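Local coordinates for protein probable thiamine pyrophosphokinase (Staphylococcus saprophyticus, PDB 3L8M) that probably catalyses the transfer of pyrophosphate from ATP to thiamine, at residues N92-G97 with N124-D129; M1-L6 with R88-I93; I134-K139 with E201-M206. One frame throughout, in Å; residues are numbered along the deposited sequence.

Contact 1 of 3, residues N92-G97 with N124-D129; sequences NIDVYG and NIKLID. With NA (sodium ion), chain C.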
# COMPACT_ATOMS: atom_id res chain seq x y z
N ASN A 92 -12.61 -10.48 6.66
CA ASN A 92 -13.61 -10.49 5.60
C ASN A 92 -13.04 -11.32 4.48
O ASN A 92 -12.00 -10.96 3.92
CB ASN A 92 -13.89 -9.06 5.11
CG ASN A 92 -14.51 -8.19 6.18
OD1 ASN A 92 -15.59 -8.48 6.70
ND2 ASN A 92 -13.83 -7.10 6.52
N ILE A 93 -13.69 -12.43 4.16
CA ILE A 93 -13.23 -13.33 3.11
C ILE A 93 -14.25 -13.49 1.99
O ILE A 93 -15.40 -13.84 2.23
CB ILE A 93 -12.91 -14.74 3.67
CG1 ILE A 93 -12.10 -14.63 4.97
CG2 ILE A 93 -12.15 -15.55 2.63
CD1 ILE A 93 -10.91 -13.73 4.88
N ASP A 94 -13.82 -13.22 0.76
CA ASP A 94 -14.67 -13.37 -0.41
C ASP A 94 -14.12 -14.51 -1.25
O ASP A 94 -12.99 -14.44 -1.74
CB ASP A 94 -14.68 -12.09 -1.26
CG ASP A 94 -15.44 -10.96 -0.60
OD1 ASP A 94 -16.04 -11.21 0.46
OD2 ASP A 94 -15.43 -9.83 -1.14
N VAL A 95 -14.91 -15.57 -1.41
CA VAL A 95 -14.49 -16.71 -2.20
C VAL A 95 -15.14 -16.63 -3.58
O VAL A 95 -16.36 -16.60 -3.71
CB VAL A 95 -14.86 -18.05 -1.51
CG1 VAL A 95 -14.40 -19.23 -2.36
CG2 VAL A 95 -14.21 -18.12 -0.11
N TYR A 96 -14.30 -16.60 -4.61
CA TYR A 96 -14.76 -16.53 -5.98
C TYR A 96 -14.35 -17.83 -6.63
O TYR A 96 -13.40 -18.47 -6.16
CB TYR A 96 -14.05 -15.38 -6.71
CG TYR A 96 -14.40 -14.01 -6.22
CD1 TYR A 96 -15.45 -13.29 -6.81
CD2 TYR A 96 -13.69 -13.41 -5.18
CE1 TYR A 96 -15.77 -12.01 -6.37
CE2 TYR A 96 -14.00 -12.13 -4.74
CZ TYR A 96 -15.04 -11.43 -5.35
OH TYR A 96 -15.34 -10.15 -4.95
N GLY A 97 -15.05 -18.21 -7.70
CA GLY A 97 -14.70 -19.43 -8.42
C GLY A 97 -15.19 -20.74 -7.84
O GLY A 97 -14.84 -21.80 -8.37
N ASN A 124 -16.37 -12.93 8.51
CA ASN A 124 -17.42 -12.75 7.51
C ASN A 124 -17.01 -13.43 6.20
O ASN A 124 -16.25 -12.85 5.42
CB ASN A 124 -17.65 -11.26 7.26
CG ASN A 124 -18.66 -10.99 6.16
OD1 ASN A 124 -18.64 -9.93 5.54
ND2 ASN A 124 -19.55 -11.95 5.93
N ILE A 125 -17.51 -14.64 5.97
CA ILE A 125 -17.19 -15.39 4.76
C ILE A 125 -18.35 -15.33 3.74
O ILE A 125 -19.50 -15.62 4.08
CB ILE A 125 -16.93 -16.89 5.08
CG1 ILE A 125 -15.93 -17.03 6.23
CG2 ILE A 125 -16.39 -17.59 3.84
CD1 ILE A 125 -14.49 -16.73 5.85
N LYS A 126 -18.05 -14.95 2.50
CA LYS A 126 -19.06 -14.89 1.45
C LYS A 126 -18.59 -15.59 0.18
O LYS A 126 -17.44 -15.43 -0.23
CB LYS A 126 -19.41 -13.46 1.08
CG LYS A 126 -20.14 -12.65 2.12
CD LYS A 126 -20.40 -11.26 1.57
CE LYS A 126 -21.00 -10.35 2.63
NZ LYS A 126 -21.27 -8.97 2.12
N LEU A 127 -19.48 -16.36 -0.44
CA LEU A 127 -19.18 -17.05 -1.71
C LEU A 127 -19.77 -16.09 -2.73
O LEU A 127 -20.88 -15.60 -2.54
CB LEU A 127 -19.90 -18.41 -1.79
CG LEU A 127 -19.63 -19.40 -0.65
CD1 LEU A 127 -20.50 -20.66 -0.82
CD2 LEU A 127 -18.15 -19.77 -0.63
N ILE A 128 -19.02 -15.81 -3.79
CA ILE A 128 -19.51 -14.87 -4.79
C ILE A 128 -19.24 -15.27 -6.23
O ILE A 128 -18.17 -15.75 -6.53
CB ILE A 128 -18.84 -13.47 -4.60
CG1 ILE A 128 -18.93 -13.02 -3.14
CG2 ILE A 128 -19.48 -12.45 -5.55
CD1 ILE A 128 -18.20 -11.70 -2.87
N ASP A 129 -20.23 -15.09 -7.10
CA ASP A 129 -20.03 -15.32 -8.53
C ASP A 129 -20.75 -14.20 -9.27
O ASP A 129 -21.30 -13.29 -8.63
CB ASP A 129 -20.47 -16.72 -9.00
CG ASP A 129 -21.96 -17.00 -8.89
OD1 ASP A 129 -22.77 -16.10 -8.58
OD2 ASP A 129 -22.32 -18.17 -9.14
NA NA C . -17.01 -11.10 3.14
O HOH W 1 -16.96 -16.73 -8.63
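Ile-93 and Ile-125 lie side by side on one face of two neighbouring parallel strands, the terminal CD1 of Ile-125 pressed 3.3 Å from CG1 of Ile-93. Next along, CD2 of Leu-127 reaches across to CB of Val-95, 3.8 Å away. Beta-branched residues and leucine suit this face because it is roofed by helices: Leu-110 and Leu-113 of helix 103-113 and Leu-78 and Ile-82 of helix 77-87 press on it.

On the other face the relief is coarser. Ile-128 is the wedge: with CG1 anti to its own carbonyl carbon (chi1 -49°) and the chain extended beyond (chi2 175°), CD1 reaches back into the hollow between Asp-94 and Tyr-96. There it lies 3.6 Å from CG of Asp-94 and also meets the phenol end of the tyrosine, while its CG2 branch sits 3.8 Å from CE1 of the same ring. Further along, a sodium ion fills the dip between the polar residues, bound by OD1 of Asp-94 at 2.9 Å and by the backbone O of Asn-124. The aliphatic chain of Lys-126 passes beside the ion and carries NZ on to a salt bridge with Glu-133.

Four backbone hydrogen bonds hold this relief in register. Ile-93 and Val-95 each use both N and O, and the shortest of their bonds run from Val-95 N to Lys-126 O and from Ile-128 N to Val-95 O, both 2.8 Å. Past the last of them, a water spans from Gly-97 N to Ile-128 O. The two strands are joined through helices 103-113 and 116-119, a beta-alpha-beta crossover within the Rossmann-like sheet of the catalytic domain; the sodium site lies on the face of the sheet that carries Asp-94 and Lys-126.

Contact 2 of 3, residues M1-L6 with R88-I93; sequences MKANLL and RGYRNI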
# COMPACT_ATOMS: atom_id res chain seq x y z
N MSE A 1 -9.09 -6.57 7.81
CA MSE A 1 -8.22 -7.02 6.68
C MSE A 1 -9.06 -7.94 5.81
O MSE A 1 -9.70 -8.86 6.31
CB MSE A 1 -7.00 -7.75 7.23
CG MSE A 1 -5.95 -8.07 6.17
SE MSE A 1 -4.22 -8.44 6.94
CE MSE A 1 -4.52 -10.26 7.48
N LYS A 2 -9.06 -7.67 4.50
CA LYS A 2 -9.86 -8.44 3.55
C LYS A 2 -9.07 -9.36 2.61
O LYS A 2 -8.05 -8.97 2.03
CB LYS A 2 -10.68 -7.46 2.71
CG LYS A 2 -11.59 -8.11 1.67
CD LYS A 2 -12.03 -7.06 0.66
CE LYS A 2 -12.86 -7.65 -0.47
NZ LYS A 2 -12.97 -6.68 -1.58
N ALA A 3 -9.55 -10.58 2.44
CA ALA A 3 -8.88 -11.52 1.54
C ALA A 3 -9.84 -12.10 0.49
O ALA A 3 -10.98 -12.44 0.80
CB ALA A 3 -8.23 -12.65 2.34
N ASN A 4 -9.37 -12.17 -0.75
CA ASN A 4 -10.15 -12.72 -1.85
C ASN A 4 -9.51 -14.04 -2.25
O ASN A 4 -8.30 -14.11 -2.42
CB ASN A 4 -10.11 -11.80 -3.07
CG ASN A 4 -10.72 -10.46 -2.80
OD1 ASN A 4 -11.90 -10.36 -2.45
ND2 ASN A 4 -9.92 -9.41 -2.97
N LEU A 5 -10.32 -15.08 -2.39
CA LEU A 5 -9.82 -16.39 -2.80
C LEU A 5 -10.31 -16.72 -4.19
O LEU A 5 -11.48 -16.49 -4.51
CB LEU A 5 -10.27 -17.49 -1.83
CG LEU A 5 -9.45 -17.70 -0.55
CD1 LEU A 5 -9.56 -16.47 0.34
CD2 LEU A 5 -9.92 -18.96 0.17
N LEU A 6 -9.43 -17.26 -5.01
CA LEU A 6 -9.83 -17.67 -6.34
C LEU A 6 -9.66 -19.19 -6.42
O LEU A 6 -8.57 -19.71 -6.20
CB LEU A 6 -8.98 -16.98 -7.40
CG LEU A 6 -9.44 -17.23 -8.84
CD1 LEU A 6 -10.91 -16.83 -8.98
CD2 LEU A 6 -8.56 -16.43 -9.82
N ARG A 88 -4.11 -15.71 9.73
CA ARG A 88 -3.30 -14.52 9.46
C ARG A 88 -4.05 -13.22 9.79
O ARG A 88 -3.54 -12.12 9.54
CB ARG A 88 -2.85 -14.52 7.99
CG ARG A 88 -1.85 -15.64 7.64
CD ARG A 88 -1.69 -15.82 6.12
NE ARG A 88 -0.58 -16.71 5.76
CZ ARG A 88 -0.51 -18.00 6.07
NH1 ARG A 88 -1.48 -18.58 6.77
NH2 ARG A 88 0.54 -18.73 5.69
N GLY A 89 -5.25 -13.34 10.34
CA GLY A 89 -5.99 -12.14 10.71
C GLY A 89 -6.96 -11.57 9.69
O GLY A 89 -7.45 -10.46 9.86
N TYR A 90 -7.23 -12.32 8.63
CA TYR A 90 -8.18 -11.85 7.62
C TYR A 90 -9.58 -12.03 8.20
O TYR A 90 -9.96 -13.14 8.58
CB TYR A 90 -8.01 -12.67 6.33
CG TYR A 90 -6.76 -12.30 5.52
CD1 TYR A 90 -6.72 -11.13 4.77
CD2 TYR A 90 -5.64 -13.13 5.51
CE1 TYR A 90 -5.59 -10.79 4.03
CE2 TYR A 90 -4.50 -12.79 4.77
CZ TYR A 90 -4.49 -11.62 4.03
OH TYR A 90 -3.37 -11.27 3.30
N ARG A 91 -10.35 -10.95 8.27
CA ARG A 91 -11.69 -11.01 8.85
C ARG A 91 -12.82 -11.08 7.83
O ARG A 91 -13.89 -11.63 8.12
CB ARG A 91 -11.92 -9.80 9.75
CG ARG A 91 -13.11 -9.96 10.67
CD ARG A 91 -12.67 -10.27 12.10
NE ARG A 91 -12.25 -9.06 12.81
CZ ARG A 91 -13.05 -8.02 13.05
NH1 ARG A 91 -14.31 -8.04 12.65
NH2 ARG A 91 -12.59 -6.96 13.71
N ASN A 92 -12.61 -10.48 6.66
CA ASN A 92 -13.61 -10.49 5.60
C ASN A 92 -13.04 -11.32 4.48
O ASN A 92 -12.00 -10.96 3.92
CB ASN A 92 -13.89 -9.06 5.11
CG ASN A 92 -14.51 -8.19 6.18
OD1 ASN A 92 -15.59 -8.48 6.70
ND2 ASN A 92 -13.83 -7.10 6.52
N ILE A 93 -13.69 -12.43 4.16
CA ILE A 93 -13.23 -13.33 3.11
C ILE A 93 -14.25 -13.49 1.99
O ILE A 93 -15.40 -13.84 2.23
CB ILE A 93 -12.91 -14.74 3.67
CG1 ILE A 93 -12.10 -14.63 4.97
CG2 ILE A 93 -12.15 -15.55 2.63
CD1 ILE A 93 -10.91 -13.73 4.88
O HOH W 2 -11.45 -5.76 6.05
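The ring of Tyr-90 is clamped between Met-1 and Ala-3 where strand 2-6 begins to pair, in parallel, with strand 92-96 of the Rossmann-like sheet. Met-1, present as selenomethionine, bends at chi3 (80°) to set CE over the centre of one ring face, 3.4 Å from the centroid, in a CH-pi contact; SE adds a Met-aromatic contact from the same side. CB of Ala-3 covers the opposite face, 3.2 Å from Tyr-90 CD1; its small methyl suits so close an approach to the ring. Further along the strands, Leu-5 CD1 touches Ile-93 CG2 at 3.6 Å, completing the tight, oily side.

Gly-89, with its positive phi, ends the preceding helix in a Schellman motif and turns the chain into this pairing. Met-1 O then takes Arg-91 N at 2.9 Å and, weakly, Asn-92 N, while Ala-3 N bonds to Asn-92 O.

The face bearing Lys-2 and Asn-92 is looser and partly exposed, which suits polar residues: Lys-2 extends to a salt bridge with Glu-23. From the loop before the strand, Arg-91 forms a salt bridge with Glu-19 of a neighbouring subunit. A water links the two segments, accepting from Met-1 N at 3.1 Å and from Asn-92 ND2 at 2.8 Å.

Contact 3 of 3, residues I134-K139 with E201-M206; sequences IQFIQK and EGSVLM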
# COMPACT_ATOMS: atom_id res chain seq x y z
N ILE A 134 -23.58 -15.37 -1.28
CA ILE A 134 -24.10 -16.30 -0.27
C ILE A 134 -23.32 -16.24 1.05
O ILE A 134 -22.09 -16.21 1.05
CB ILE A 134 -24.05 -17.76 -0.80
CG1 ILE A 134 -24.88 -17.89 -2.08
CG2 ILE A 134 -24.54 -18.74 0.27
CD1 ILE A 134 -24.66 -19.21 -2.81
N GLN A 135 -24.04 -16.25 2.16
CA GLN A 135 -23.41 -16.23 3.48
C GLN A 135 -24.30 -16.92 4.50
O GLN A 135 -25.52 -16.98 4.34
CB GLN A 135 -23.11 -14.80 3.93
CG GLN A 135 -24.35 -13.94 4.12
CD GLN A 135 -24.01 -12.51 4.54
OE1 GLN A 135 -23.42 -12.30 5.60
NE2 GLN A 135 -24.38 -11.54 3.72
N PHE A 136 -23.68 -17.44 5.55
CA PHE A 136 -24.37 -18.14 6.63
C PHE A 136 -24.80 -17.15 7.71
O PHE A 136 -24.11 -16.18 7.99
CB PHE A 136 -23.41 -19.20 7.19
CG PHE A 136 -23.99 -20.05 8.28
CD1 PHE A 136 -25.13 -20.83 8.05
CD2 PHE A 136 -23.37 -20.13 9.53
CE1 PHE A 136 -25.63 -21.67 9.05
CE2 PHE A 136 -23.86 -20.97 10.54
CZ PHE A 136 -25.00 -21.74 10.30
N ILE A 137 -25.98 -17.37 8.29
CA ILE A 137 -26.48 -16.49 9.35
C ILE A 137 -26.96 -17.36 10.48
O ILE A 137 -27.89 -18.15 10.32
CB ILE A 137 -27.64 -15.61 8.89
CG1 ILE A 137 -27.24 -14.78 7.66
CG2 ILE A 137 -28.04 -14.68 10.03
CD1 ILE A 137 -28.35 -13.89 7.14
N GLN A 138 -26.33 -17.20 11.64
CA GLN A 138 -26.64 -17.99 12.82
C GLN A 138 -27.73 -17.36 13.67
O GLN A 138 -28.21 -16.26 13.38
CB GLN A 138 -25.37 -18.17 13.63
CG GLN A 138 -25.38 -19.32 14.61
CD GLN A 138 -24.03 -19.52 15.26
OE1 GLN A 138 -23.50 -18.60 15.89
NE2 GLN A 138 -23.47 -20.71 15.11
N LYS A 139 -28.13 -18.08 14.72
CA LYS A 139 -29.17 -17.61 15.64
C LYS A 139 -28.83 -16.21 16.15
O LYS A 139 -27.74 -15.96 16.66
CB LYS A 139 -29.31 -18.58 16.82
CG LYS A 139 -30.33 -18.17 17.88
CD LYS A 139 -30.36 -19.20 19.02
CE LYS A 139 -31.13 -18.71 20.25
NZ LYS A 139 -32.58 -18.47 19.99
N GLU A 201 -34.55 -19.47 15.92
CA GLU A 201 -33.97 -20.79 16.12
C GLU A 201 -33.32 -21.30 14.85
O GLU A 201 -33.73 -20.94 13.74
CB GLU A 201 -35.03 -21.79 16.57
CG GLU A 201 -35.46 -21.65 18.02
CD GLU A 201 -35.72 -23.01 18.66
OE1 GLU A 201 -36.60 -23.74 18.17
OE2 GLU A 201 -35.03 -23.33 19.65
N GLY A 202 -32.31 -22.14 15.01
CA GLY A 202 -31.62 -22.71 13.87
C GLY A 202 -30.67 -21.76 13.17
O GLY A 202 -30.20 -20.78 13.75
N SER A 203 -30.40 -22.05 11.90
CA SER A 203 -29.50 -21.26 11.08
C SER A 203 -29.96 -21.31 9.62
O SER A 203 -30.58 -22.28 9.19
CB SER A 203 -28.09 -21.84 11.18
OG SER A 203 -28.06 -23.20 10.77
N VAL A 204 -29.67 -20.25 8.87
CA VAL A 204 -30.06 -20.20 7.47
C VAL A 204 -28.99 -19.57 6.57
O VAL A 204 -28.23 -18.70 6.99
CB VAL A 204 -31.36 -19.38 7.27
CG1 VAL A 204 -32.46 -19.93 8.16
CG2 VAL A 204 -31.09 -17.90 7.58
N LEU A 205 -28.94 -20.05 5.33
CA LEU A 205 -28.01 -19.50 4.36
C LEU A 205 -28.79 -18.38 3.69
O LEU A 205 -29.97 -18.53 3.37
CB LEU A 205 -27.62 -20.54 3.31
CG LEU A 205 -26.64 -21.64 3.72
CD1 LEU A 205 -26.70 -22.76 2.69
CD2 LEU A 205 -25.22 -21.07 3.84
N MSE A 206 -28.16 -17.23 3.52
CA MSE A 206 -28.83 -16.14 2.86
C MSE A 206 -28.20 -16.05 1.48
O MSE A 206 -26.98 -16.05 1.37
CB MSE A 206 -28.63 -14.83 3.61
CG MSE A 206 -29.06 -13.62 2.82
SE MSE A 206 -28.85 -12.11 3.74
CE MSE A 206 -30.06 -11.13 2.93
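Ile-137 and Val-204 face each other as a hydrogen-bonded pair in an antiparallel beta ladder, within the antiparallel part of the mixed sheet. Strand 134-137 and strand 204-206 run at 149° to each other, and Gln-135 with Met-206 forms the second hydrogen-bonded pair; Met-206 N to Gln-135 O, at 2.8 Å, is nearly linear.

The side chain of Ile-137 shows how one residue bridges the ladder. Its CB sits 3.7 Å from Val-204 O, the carbonyl that also accepts the Ile-137 N-H, and CG1 passes a little farther from that same oxygen. CG1 is anti to the carbonyl carbon of Ile-137 and the chain stays extended (chi2 179°), which carries the tip past Val-204 toward Met-206. There CD1 rests 3.7 Å from Met-206 CB and 3.9 Å from SE, for Met-206 is selenomethionine. A beta-branched residue suits the strand, and its long branch covers the root of its diagonal neighbour. Met-206 itself leads away to Ile-153 and Phe-155 of strand 152-157.

The opposite face carries Phe-136 and Leu-205, a non-hydrogen-bonded pair. Leu-205 CD2 packs loosely near Phe-136 CA and CD1, while Leu-113 of helix 103-113 and Val-158 also touch the Phe-136 side chain. Beyond the ladder the chain turns through Gly-202, whose positive phi suits a residue without a side chain, and the exposed Lys-139 bonds through NZ to Ile-200 O. Next to Gly-202, at Ser-203, the far end of the phenylalanine ring makes an oblique contact, Phe-136 CZ approaching Ser-203 CB to 3.2 Å.

How the contacts relate
All three contacts belong to one mixed sheet. Contacts 1 and 2 share strand 92-96, which takes strand 124-128 along one edge and strand 2-6 along the other, so Asn-92 and Ile-93 serve both. Contact 1 is the most central, with buried aliphatics on one face and a metal site on the other. Contact 2, at the start of strands 2-6 and 92-96, relies on an aromatic clamp and reaches a subunit boundary. Contact 3, about 15 Å from contact 1 between centres, is probably joined to it by a hydrogen bond between Ile-134 N and Leu-127 O; its pairing is antiparallel and runs out toward the surface at Lys-139 and Glu-201, without metal or subunit partners.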